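Local coordinates for major capsid protein (Faustovirus, PDB 5J7O), which probably builds the icosahedral capsid of this large DNA virus as a trimer of double jelly-roll subunits, at residues B[187-199]-B[314-326]. Residues are numbered along the deposited sequence; the frame is centred on the assembly and turned at random.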
# COMPACT_ATOMS: atom_id res chain seq x y z
N LYS B 187 9.80 -27.33 -6.74
CA LYS B 187 9.80 -27.49 -8.19
C LYS B 187 8.48 -28.07 -8.67
O LYS B 187 7.82 -27.50 -9.56
CB LYS B 187 10.95 -28.40 -8.63
CG LYS B 187 12.32 -27.76 -8.57
CD LYS B 187 13.37 -28.72 -9.10
CE LYS B 187 12.98 -29.26 -10.47
NZ LYS B 187 13.90 -30.33 -10.93
N ARG B 188 8.07 -29.20 -8.10
CA ARG B 188 6.81 -29.84 -8.43
C ARG B 188 6.11 -30.26 -7.14
O ARG B 188 6.77 -30.61 -6.15
CB ARG B 188 7.00 -31.05 -9.35
CG ARG B 188 8.03 -30.85 -10.45
CD ARG B 188 7.88 -31.87 -11.57
NE ARG B 188 6.81 -31.50 -12.49
CZ ARG B 188 6.99 -30.73 -13.56
NH1 ARG B 188 8.19 -30.24 -13.84
NH2 ARG B 188 5.96 -30.44 -14.35
N VAL B 189 4.78 -30.22 -7.16
CA VAL B 189 3.95 -30.63 -6.04
C VAL B 189 2.87 -31.54 -6.59
O VAL B 189 2.10 -31.13 -7.47
CB VAL B 189 3.33 -29.43 -5.30
CG1 VAL B 189 2.46 -29.90 -4.15
CG2 VAL B 189 4.41 -28.49 -4.80
N LYS B 190 2.79 -32.77 -6.07
CA LYS B 190 1.94 -33.80 -6.64
C LYS B 190 0.93 -34.30 -5.61
O LYS B 190 1.28 -34.54 -4.45
CB LYS B 190 2.77 -34.98 -7.15
CG LYS B 190 3.49 -34.73 -8.46
CD LYS B 190 4.51 -35.82 -8.75
CE LYS B 190 3.90 -37.20 -8.62
NZ LYS B 190 4.92 -38.27 -8.78
N PHE B 191 -0.32 -34.47 -6.05
CA PHE B 191 -1.35 -35.19 -5.31
C PHE B 191 -1.58 -36.50 -6.05
O PHE B 191 -2.19 -36.50 -7.13
CB PHE B 191 -2.63 -34.37 -5.20
CG PHE B 191 -3.74 -35.08 -4.48
CD1 PHE B 191 -3.47 -35.95 -3.43
CD2 PHE B 191 -5.06 -34.90 -4.86
CE1 PHE B 191 -4.49 -36.61 -2.78
CE2 PHE B 191 -6.09 -35.56 -4.21
CZ PHE B 191 -5.80 -36.42 -3.17
N GLU B 192 -1.11 -37.60 -5.47
CA GLU B 192 -0.99 -38.87 -6.17
C GLU B 192 -1.98 -39.88 -5.61
O GLU B 192 -2.05 -40.07 -4.39
CB GLU B 192 0.44 -39.39 -6.06
CG GLU B 192 0.91 -40.23 -7.23
CD GLU B 192 2.41 -40.44 -7.20
OE1 GLU B 192 3.11 -39.66 -6.52
OE2 GLU B 192 2.90 -41.38 -7.86
N VAL B 193 -2.73 -40.53 -6.49
CA VAL B 193 -3.68 -41.58 -6.12
C VAL B 193 -3.51 -42.75 -7.07
O VAL B 193 -3.55 -42.57 -8.29
CB VAL B 193 -5.14 -41.07 -6.15
CG1 VAL B 193 -6.09 -42.17 -5.67
CG2 VAL B 193 -5.30 -39.82 -5.30
N ASN B 194 -3.32 -43.95 -6.51
CA ASN B 194 -3.17 -45.19 -7.28
C ASN B 194 -1.98 -45.14 -8.23
O ASN B 194 -1.97 -45.82 -9.26
CB ASN B 194 -4.45 -45.52 -8.05
CG ASN B 194 -5.67 -45.55 -7.17
OD1 ASN B 194 -5.56 -45.58 -5.95
ND2 ASN B 194 -6.85 -45.54 -7.78
N GLY B 195 -0.97 -44.34 -7.90
CA GLY B 195 0.17 -44.14 -8.76
C GLY B 195 -0.02 -43.09 -9.84
O GLY B 195 0.96 -42.64 -10.43
N ASN B 196 -1.26 -42.69 -10.12
CA ASN B 196 -1.54 -41.66 -11.11
C ASN B 196 -1.45 -40.28 -10.47
O ASN B 196 -2.01 -40.07 -9.39
CB ASN B 196 -2.92 -41.83 -11.72
CG ASN B 196 -3.01 -43.04 -12.63
OD1 ASN B 196 -2.01 -43.46 -13.22
ND2 ASN B 196 -4.21 -43.60 -12.75
N PRO B 197 -0.75 -39.33 -11.08
CA PRO B 197 -0.87 -37.93 -10.64
C PRO B 197 -2.30 -37.43 -10.83
O PRO B 197 -2.76 -37.27 -11.96
CB PRO B 197 0.12 -37.19 -11.55
CG PRO B 197 1.10 -38.23 -11.97
CD PRO B 197 0.31 -39.50 -12.09
N LEU B 198 -3.01 -37.20 -9.73
CA LEU B 198 -4.36 -36.67 -9.83
C LEU B 198 -4.34 -35.17 -10.12
O LEU B 198 -5.19 -34.67 -10.87
CB LEU B 198 -5.14 -36.96 -8.55
CG LEU B 198 -6.67 -36.84 -8.61
CD1 LEU B 198 -7.32 -37.79 -7.62
CD2 LEU B 198 -7.12 -35.42 -8.34
N ASP B 199 -3.38 -34.45 -9.56
CA ASP B 199 -3.18 -33.04 -9.86
C ASP B 199 -1.78 -32.65 -9.44
O ASP B 199 -1.23 -33.20 -8.48
CB ASP B 199 -4.22 -32.15 -9.16
CG ASP B 199 -4.18 -30.72 -9.66
OD1 ASP B 199 -3.81 -30.51 -10.83
OD2 ASP B 199 -4.53 -29.81 -8.88
N SER B 314 -13.49 -42.05 -0.23
CA SER B 314 -13.49 -42.03 -1.69
C SER B 314 -12.09 -42.09 -2.28
O SER B 314 -11.94 -42.52 -3.43
CB SER B 314 -14.22 -40.78 -2.20
OG SER B 314 -13.51 -39.60 -1.87
N ILE B 315 -11.07 -41.65 -1.55
CA ILE B 315 -9.68 -41.85 -1.93
C ILE B 315 -9.02 -42.66 -0.82
O ILE B 315 -8.58 -42.11 0.19
CB ILE B 315 -8.95 -40.51 -2.17
CG1 ILE B 315 -9.59 -39.78 -3.36
CG2 ILE B 315 -7.47 -40.75 -2.43
CD1 ILE B 315 -8.76 -38.64 -3.90
N PRO B 316 -8.94 -43.98 -0.98
CA PRO B 316 -8.52 -44.85 0.13
C PRO B 316 -7.13 -44.54 0.65
O PRO B 316 -6.26 -44.02 -0.05
CB PRO B 316 -8.59 -46.25 -0.49
CG PRO B 316 -9.63 -46.14 -1.54
CD PRO B 316 -9.53 -44.75 -2.10
N TYR B 317 -6.93 -44.90 1.92
CA TYR B 317 -5.64 -44.76 2.58
C TYR B 317 -4.66 -45.81 2.08
O TYR B 317 -5.05 -46.92 1.70
CB TYR B 317 -5.84 -44.88 4.10
CG TYR B 317 -4.58 -44.81 4.94
CD1 TYR B 317 -3.69 -43.76 4.82
CD2 TYR B 317 -4.32 -45.79 5.90
CE1 TYR B 317 -2.55 -43.70 5.60
CE2 TYR B 317 -3.19 -45.73 6.69
CZ TYR B 317 -2.31 -44.68 6.53
OH TYR B 317 -1.18 -44.62 7.32
N GLY B 318 -3.38 -45.45 2.07
CA GLY B 318 -2.34 -46.32 1.56
C GLY B 318 -2.03 -46.16 0.09
O GLY B 318 -1.01 -46.68 -0.37
N GLN B 319 -2.87 -45.45 -0.66
CA GLN B 319 -2.65 -45.18 -2.07
C GLN B 319 -2.74 -43.69 -2.38
O GLN B 319 -2.87 -43.31 -3.54
CB GLN B 319 -3.64 -45.96 -2.93
CG GLN B 319 -5.01 -46.10 -2.29
CD GLN B 319 -6.07 -46.56 -3.27
OE1 GLN B 319 -7.01 -45.83 -3.58
NE2 GLN B 319 -5.93 -47.79 -3.75
N ARG B 320 -2.68 -42.85 -1.35
CA ARG B 320 -2.79 -41.40 -1.49
C ARG B 320 -1.54 -40.75 -0.91
O ARG B 320 -1.14 -41.06 0.22
CB ARG B 320 -4.04 -40.88 -0.79
CG ARG B 320 -4.18 -41.32 0.66
CD ARG B 320 -5.57 -41.02 1.21
NE ARG B 320 -5.58 -41.04 2.67
CZ ARG B 320 -6.68 -40.97 3.41
NH1 ARG B 320 -7.87 -40.90 2.83
NH2 ARG B 320 -6.59 -40.99 4.74
N PHE B 321 -0.91 -39.87 -1.69
CA PHE B 321 0.36 -39.28 -1.28
C PHE B 321 0.44 -37.84 -1.75
O PHE B 321 -0.20 -37.44 -2.73
CB PHE B 321 1.55 -40.06 -1.84
CG PHE B 321 1.59 -41.50 -1.43
CD1 PHE B 321 2.21 -41.88 -0.25
CD2 PHE B 321 1.02 -42.48 -2.22
CE1 PHE B 321 2.25 -43.20 0.14
CE2 PHE B 321 1.05 -43.81 -1.84
CZ PHE B 321 1.67 -44.17 -0.66
N ILE B 322 1.24 -37.05 -1.03
CA ILE B 322 1.66 -35.73 -1.47
C ILE B 322 3.16 -35.80 -1.72
O ILE B 322 3.95 -36.00 -0.79
CB ILE B 322 1.32 -34.65 -0.43
CG1 ILE B 322 -0.19 -34.46 -0.33
CG2 ILE B 322 1.99 -33.33 -0.80
CD1 ILE B 322 -0.85 -34.03 -1.62
N THR B 323 3.55 -35.64 -2.98
CA THR B 323 4.95 -35.71 -3.40
C THR B 323 5.43 -34.31 -3.75
O THR B 323 4.74 -33.57 -4.45
CB THR B 323 5.12 -36.65 -4.59
OG1 THR B 323 4.94 -38.01 -4.16
CG2 THR B 323 6.50 -36.50 -5.21
N VAL B 324 6.61 -33.95 -3.25
CA VAL B 324 7.17 -32.61 -3.44
C VAL B 324 8.60 -32.75 -3.94
O VAL B 324 9.43 -33.39 -3.28
CB VAL B 324 7.13 -31.78 -2.15
CG1 VAL B 324 7.72 -30.41 -2.40
CG2 VAL B 324 5.71 -31.67 -1.63
N ASP B 325 8.89 -32.16 -5.10
CA ASP B 325 10.26 -32.05 -5.59
C ASP B 325 10.87 -30.76 -5.08
O ASP B 325 10.25 -29.69 -5.15
CB ASP B 325 10.29 -32.08 -7.12
CG ASP B 325 9.86 -33.42 -7.69
OD1 ASP B 325 9.88 -34.42 -6.94
OD2 ASP B 325 9.50 -33.48 -8.88
N ILE B 326 12.09 -30.85 -4.56
CA ILE B 326 12.77 -29.73 -3.91
C ILE B 326 13.85 -29.20 -4.83
O ILE B 326 14.63 -29.97 -5.40
CB ILE B 326 13.35 -30.14 -2.54
CG1 ILE B 326 12.23 -30.64 -1.63
CG2 ILE B 326 14.08 -28.97 -1.90
CD1 ILE B 326 11.15 -29.61 -1.36
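Phe191 and Ile322 sit across from each other in a non-hydrogen-bonded antiparallel pair that joins two inner strands, 188-193 and 320-326, of a four-stranded jelly-roll sheet. The N-to-C directions of the two short strand segments differ by 166°, and strands 88-92 and 196-202 flank the pair. The register is fixed by backbone bonds: Glu192 N reaches Phe321 O almost straight (2.9 Å, 177° at the hydrogen), and Phe321 N returns the bond to Glu192 O.

On the face it shares with Val193 and Ile322, Phe191 has CG anti to the backbone N (chi1 178°) and CB 4.0 Å from Ile322 CD1. Further out, CD1 comes within 3.7 Å of that same methyl, while Phe321 O lies at the ring edge, near its plane. At the tip, CZ meets Ile315 CD1 at 3.8 Å. One ring face receives Val193 CG2, offset toward the rim, and Phe303 adds an edge-to-face contact.

The opposite face, apart from Phe321, is mainly polar: the Lys190 chain, kinked between CG and CD, runs beside Thr323 and brings NZ to Glu192 OE1 in a salt bridge of 3.2 Å. That carboxylate oxygen also accepts a weak bond from Thr323 OG1, at 3.4 Å.

At the start of strand 320-326, Arg320 NH1 donates to Ile315 O of the preceding loop nearly along the C=O axis, the oxygen tilted out of the guanidinium plane.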